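Local atomic coordinates of cytochrome P450 268A2 Cyp268A2 (Mycobacterium marinum, PDB entry 6BLD), a protein that belongs to the cytochrome P450 family, binds heme and holds (3E,5E)-6,10-dimethylundeca-3,5,9-trien-2-one in a pocket. Residues P47-F61 / N84-L96. Sequence-based numbering, arbitrary orientation.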
loop_
_atom_site.group_PDB
_atom_site.type_symbol
_atom_site.label_atom_id
_atom_site.label_comp_id
_atom_site.label_asym_id
_atom_site.label_seq_id
_atom_site.Cartn_x
_atom_site.Cartn_y
_atom_site.Cartn_z
ATOM N N PRO A 47 17.798 -4.566 13.219
ATOM C CA PRO A 47 16.337 -4.465 13.102
ATOM C C PRO A 47 15.839 -3.057 13.395
ATOM O O PRO A 47 16.548 -2.208 13.937
ATOM C CB PRO A 47 15.822 -5.467 14.142
ATOM C CG PRO A 47 16.973 -6.389 14.397
ATOM C CD PRO A 47 18.200 -5.547 14.243
ATOM N N VAL A 48 14.579 -2.818 13.017
ATOM C CA VAL A 48 13.957 -1.517 13.241
ATOM C C VAL A 48 13.972 -1.192 14.728
ATOM O O VAL A 48 13.528 -1.991 15.562
ATOM C CB VAL A 48 12.526 -1.506 12.681
ATOM C CG1 VAL A 48 11.792 -0.244 13.111
ATOM C CG2 VAL A 48 12.548 -1.625 11.168
ATOM N N GLU A 49 14.492 -0.014 15.065
ATOM C CA GLU A 49 14.626 0.393 16.455
ATOM C C GLU A 49 13.281 0.818 17.031
ATOM O O GLU A 49 12.399 1.304 16.317
ATOM C CB GLU A 49 15.629 1.540 16.582
ATOM C CG GLU A 49 17.013 1.214 16.044
ATOM C CD GLU A 49 17.965 2.391 16.127
ATOM O OE1 GLU A 49 17.517 3.499 16.491
ATOM O OE2 GLU A 49 19.163 2.207 15.827
ATOM N N ASP A 50 13.137 0.630 18.346
ATOM C CA ASP A 50 11.922 1.006 19.072
ATOM C C ASP A 50 10.686 0.382 18.432
ATOM O O ASP A 50 9.635 1.015 18.305
ATOM C CB ASP A 50 11.785 2.527 19.161
ATOM C CG ASP A 50 12.945 3.175 19.894
ATOM O OD1 ASP A 50 13.411 2.596 20.899
ATOM O OD2 ASP A 50 13.391 4.261 19.466
ATOM N N ALA A 51 10.817 -0.877 18.020
ATOM C CA ALA A 51 9.744 -1.557 17.313
ATOM C C ALA A 51 8.575 -1.844 18.255
ATOM O O ALA A 51 8.686 -1.750 19.480
ATOM C CB ALA A 51 10.257 -2.854 16.690
ATOM N N LEU A 52 7.433 -2.196 17.657
ATOM C CA LEU A 52 6.264 -2.564 18.451
ATOM C C LEU A 52 6.562 -3.748 19.360
ATOM O O LEU A 52 5.991 -3.854 20.451
ATOM C CB LEU A 52 5.082 -2.881 17.536
ATOM C CG LEU A 52 4.501 -1.709 16.744
ATOM C CD1 LEU A 52 3.554 -2.207 15.661
ATOM C CD2 LEU A 52 3.796 -0.732 17.672
ATOM N N ILE A 53 7.449 -4.642 18.931
ATOM C CA ILE A 53 7.928 -5.743 19.757
ATOM C C ILE A 53 9.412 -5.932 19.474
ATOM O O ILE A 53 9.826 -5.995 18.311
ATOM C CB ILE A 53 7.146 -7.048 19.499
ATOM C CG1 ILE A 53 7.785 -8.216 20.252
ATOM C CG2 ILE A 53 7.058 -7.349 18.011
ATOM C CD1 ILE A 53 7.580 -8.157 21.746
ATOM N N GLN A 54 10.214 -5.996 20.532
ATOM C CA GLN A 54 11.646 -6.234 20.402
ATOM C C GLN A 54 11.897 -7.736 20.418
ATOM O O GLN A 54 11.519 -8.424 21.373
ATOM C CB GLN A 54 12.415 -5.537 21.524
ATOM C CG GLN A 54 11.842 -4.183 21.920
ATOM C CD GLN A 54 12.163 -3.092 20.915
ATOM O OE1 GLN A 54 13.198 -3.128 20.249
ATOM N NE2 GLN A 54 11.272 -2.113 20.801
ATOM N N ASP A 55 12.530 -8.242 19.363
ATOM C CA ASP A 55 12.729 -9.676 19.195
ATOM C C ASP A 55 14.205 -10.023 19.328
ATOM O O ASP A 55 15.008 -9.628 18.468
ATOM C CB ASP A 55 12.197 -10.132 17.835
ATOM C CG ASP A 55 12.309 -11.632 17.634
ATOM O OD1 ASP A 55 12.524 -12.356 18.627
ATOM O OD2 ASP A 55 12.179 -12.089 16.478
ATOM N N PRO A 56 14.612 -10.751 20.373
ATOM C CA PRO A 56 16.008 -11.210 20.446
ATOM C C PRO A 56 16.373 -12.200 19.356
ATOM O O PRO A 56 17.566 -12.392 19.090
ATOM C CB PRO A 56 16.097 -11.852 21.839
ATOM C CG PRO A 56 14.685 -12.204 22.188
ATOM C CD PRO A 56 13.834 -11.140 21.561
ATOM N N ASN A 57 15.386 -12.832 18.715
ATOM C CA ASN A 57 15.644 -13.742 17.607
ATOM C C ASN A 57 16.007 -13.020 16.316
ATOM O O ASN A 57 16.399 -13.682 15.350
ATOM C CB ASN A 57 14.419 -14.628 17.359
ATOM C CG ASN A 57 14.341 -15.802 18.316
ATOM O OD1 ASN A 57 14.766 -16.910 17.990
ATOM N ND2 ASN A 57 13.785 -15.566 19.499
ATOM N N ASP A 58 15.886 -11.691 16.273
ATOM C CA ASP A 58 16.063 -10.942 15.038
ATOM C C ASP A 58 17.447 -10.312 14.994
ATOM O O ASP A 58 17.696 -9.340 15.723
ATOM C CB ASP A 58 14.987 -9.865 14.916
ATOM C CG ASP A 58 14.892 -9.294 13.516
ATOM O OD1 ASP A 58 15.691 -9.700 12.648
ATOM O OD2 ASP A 58 14.014 -8.437 13.283
ATOM N N PRO A 59 18.377 -10.824 14.178
ATOM C CA PRO A 59 19.710 -10.207 14.112
ATOM C C PRO A 59 19.778 -9.017 13.183
ATOM O O PRO A 59 20.718 -8.217 13.296
ATOM C CB PRO A 59 20.598 -11.353 13.611
ATOM C CG PRO A 59 19.681 -12.173 12.770
ATOM C CD PRO A 59 18.295 -12.052 13.369
ATOM N N GLY A 60 18.827 -8.870 12.286
ATOM C CA GLY A 60 18.823 -7.756 11.371
ATOM C C GLY A 60 18.084 -8.122 10.096
ATOM O O GLY A 60 17.191 -8.968 10.107
ATOM N N PHE A 61 18.481 -7.464 9.010
ATOM C CA PHE A 61 17.845 -7.671 7.717
ATOM C C PHE A 61 18.791 -7.215 6.618
ATOM O O PHE A 61 19.721 -6.439 6.852
ATOM C CB PHE A 61 16.511 -6.919 7.620
ATOM C CG PHE A 61 16.656 -5.421 7.614
ATOM C CD1 PHE A 61 16.685 -4.711 8.803
ATOM C CD2 PHE A 61 16.762 -4.722 6.420
ATOM C CE1 PHE A 61 16.818 -3.333 8.801
ATOM C CE2 PHE A 61 16.897 -3.347 6.414
ATOM C CZ PHE A 61 16.926 -2.652 7.605
ATOM N N ASN A 84 6.690 -16.325 6.551
ATOM C CA ASN A 84 7.279 -16.020 7.848
ATOM C C ASN A 84 7.167 -14.535 8.181
ATOM O O ASN A 84 7.968 -14.003 8.954
ATOM C CB ASN A 84 8.738 -16.470 7.895
ATOM C CG ASN A 84 8.908 -17.939 7.565
ATOM O OD1 ASN A 84 9.523 -18.294 6.560
ATOM N ND2 ASN A 84 8.361 -18.804 8.412
ATOM N N GLY A 85 6.185 -13.861 7.608
ATOM C CA GLY A 85 6.001 -12.440 7.819
ATOM C C GLY A 85 6.511 -11.620 6.649
ATOM O O GLY A 85 7.501 -11.965 5.992
ATOM N N VAL A 86 5.821 -10.509 6.378
ATOM C CA VAL A 86 6.161 -9.633 5.263
ATOM C C VAL A 86 6.381 -8.190 5.688
ATOM O O VAL A 86 6.759 -7.366 4.854
ATOM C CB VAL A 86 5.092 -9.699 4.151
ATOM C CG1 VAL A 86 5.004 -11.104 3.584
ATOM C CG2 VAL A 86 3.740 -9.239 4.681
ATOM N N LEU A 87 6.168 -7.853 6.957
ATOM C CA LEU A 87 6.308 -6.478 7.416
ATOM C C LEU A 87 7.752 -6.179 7.801
ATOM O O LEU A 87 8.461 -7.037 8.336
ATOM C CB LEU A 87 5.377 -6.210 8.599
ATOM C CG LEU A 87 3.886 -6.131 8.254
ATOM C CD1 LEU A 87 3.092 -5.506 9.393
ATOM C CD2 LEU A 87 3.661 -5.364 6.958
ATOM N N PHE A 88 8.180 -4.946 7.516
ATOM C CA PHE A 88 9.537 -4.507 7.832
ATOM C C PHE A 88 9.772 -4.508 9.338
ATOM O O PHE A 88 10.706 -5.148 9.839
ATOM C CB PHE A 88 9.764 -3.113 7.237
ATOM C CG PHE A 88 11.148 -2.557 7.454
ATOM C CD1 PHE A 88 12.240 -3.393 7.631
ATOM C CD2 PHE A 88 11.356 -1.185 7.461
ATOM C CE1 PHE A 88 13.505 -2.871 7.826
ATOM C CE2 PHE A 88 12.619 -0.658 7.651
ATOM C CZ PHE A 88 13.695 -1.503 7.834
ATOM N N GLU A 89 8.932 -3.792 10.076
ATOM C CA GLU A 89 9.050 -3.723 11.523
ATOM C C GLU A 89 8.494 -4.988 12.168
ATOM O O GLU A 89 7.550 -5.605 11.666
ATOM C CB GLU A 89 8.310 -2.494 12.052
ATOM C CG GLU A 89 8.512 -2.221 13.529
ATOM C CD GLU A 89 7.791 -0.971 13.983
ATOM O OE1 GLU A 89 7.647 -0.039 13.164
ATOM O OE2 GLU A 89 7.365 -0.922 15.155
ATOM N N ASN A 90 9.100 -5.376 13.290
ATOM C CA ASN A 90 8.614 -6.514 14.058
ATOM C C ASN A 90 7.294 -6.154 14.732
ATOM O O ASN A 90 7.224 -5.191 15.504
ATOM C CB ASN A 90 9.654 -6.935 15.094
ATOM C CG ASN A 90 10.790 -7.736 14.486
ATOM O OD1 ASN A 90 10.593 -8.496 13.539
ATOM N ND2 ASN A 90 11.991 -7.565 15.030
ATOM N N VAL A 91 6.255 -6.931 14.444
ATOM C CA VAL A 91 4.903 -6.677 14.939
ATOM C C VAL A 91 4.446 -7.900 15.730
ATOM O O VAL A 91 4.738 -9.033 15.321
ATOM C CB VAL A 91 3.945 -6.360 13.778
ATOM C CG1 VAL A 91 2.513 -6.196 14.268
ATOM C CG2 VAL A 91 4.408 -5.114 13.034
ATOM N N PRO A 92 3.762 -7.726 16.864
ATOM C CA PRO A 92 3.279 -8.887 17.626
ATOM C C PRO A 92 2.470 -9.848 16.763
ATOM O O PRO A 92 1.691 -9.436 15.900
ATOM C CB PRO A 92 2.418 -8.250 18.722
ATOM C CG PRO A 92 3.038 -6.914 18.939
ATOM C CD PRO A 92 3.547 -6.462 17.592
ATOM N N ALA A 93 2.661 -11.145 17.018
ATOM C CA ALA A 93 2.090 -12.181 16.162
ATOM C C ALA A 93 0.567 -12.122 16.135
ATOM O O ALA A 93 -0.049 -12.338 15.085
ATOM C CB ALA A 93 2.561 -13.559 16.626
ATOM N N GLU A 94 -0.061 -11.836 17.281
ATOM C CA GLU A 94 -1.519 -11.773 17.324
ATOM C C GLU A 94 -2.054 -10.702 16.381
ATOM O O GLU A 94 -3.059 -10.916 15.693
ATOM C CB GLU A 94 -1.997 -11.518 18.755
ATOM C CG GLU A 94 -3.482 -11.184 18.859
ATOM C CD GLU A 94 -4.138 -11.789 20.087
ATOM O OE1 GLU A 94 -3.464 -12.553 20.808
ATOM O OE2 GLU A 94 -5.329 -11.503 20.330
ATOM N N LEU A 95 -1.389 -9.545 16.328
ATOM C CA LEU A 95 -1.800 -8.498 15.399
ATOM C C LEU A 95 -1.559 -8.916 13.953
ATOM O O LEU A 95 -2.349 -8.580 13.062
ATOM C CB LEU A 95 -1.059 -7.198 15.714
ATOM C CG LEU A 95 -1.378 -6.571 17.071
ATOM C CD1 LEU A 95 -0.403 -5.450 17.402
ATOM C CD2 LEU A 95 -2.813 -6.069 17.099
ATOM N N LEU A 96 -0.474 -9.652 13.702
ATOM C CA LEU A 96 -0.204 -10.137 12.352
ATOM C C LEU A 96 -1.216 -11.200 11.939
ATOM O O LEU A 96 -1.775 -11.145 10.837
ATOM C CB LEU A 96 1.218 -10.688 12.267
ATOM C CG LEU A 96 2.356 -9.668 12.350
ATOM C CD1 LEU A 96 3.705 -10.373 12.341
ATOM C CD2 LEU A 96 2.263 -8.658 11.215
HETATM O O HOH W 1 11.790 -4.534 14.140
HETATM O O HOH W 2 13.154 -5.135 11.613
HETATM O O HOH W 3 12.557 -6.267 17.063
HETATM O O HOH W 4 10.846 -11.951 13.514
#
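The buried carboxylate of E89 reaches into the loop 47-61 and takes one hydrogen bond from it. Its OE2 accepts from the backbone N of L52 at 2.8 Å, through the lone pair turned away from OE1. CG lies anti to the backbone N (chi1 -173°) and the chain runs on extended, which carries the carboxylate past V48 and A51. The CB of A51 packs on E89 CG at 3.7 Å. W190 and N407 both donate to OE1, and R19 makes a long, weak ion pair with OE2.

N90 meets the later part of the loop. Its ND2 donates to D58 OD2 at 2.8 Å, again to the anti lone pair, with the amide and carboxylate planes 60° apart. OD2 also forms a salt bridge with K331 of strand 331-335. Water 2 links V48 N to F88 O.

The edge of F88 meets the face of F61, with centroids 4.8 Å apart and planes at 83°. V48 CG2 sits over one face of F88, 3.5 Å from the ring centroid, as a CH-pi contact.

Segment 47-61 joins strands 42-45 and 61-64 of the P450 beta sheet. Segment 84-96, whose V91 side chain lies about 5 Å from bound (3E,5E)-6,10-dimethylundeca-3,5,9-trien-2-one, leads into the short helix 93-97. No strand pairing joins them; two acids, ordered water and apolar packing do. The donors around E89 and the lysine beside D58 would favour ionised carboxylates.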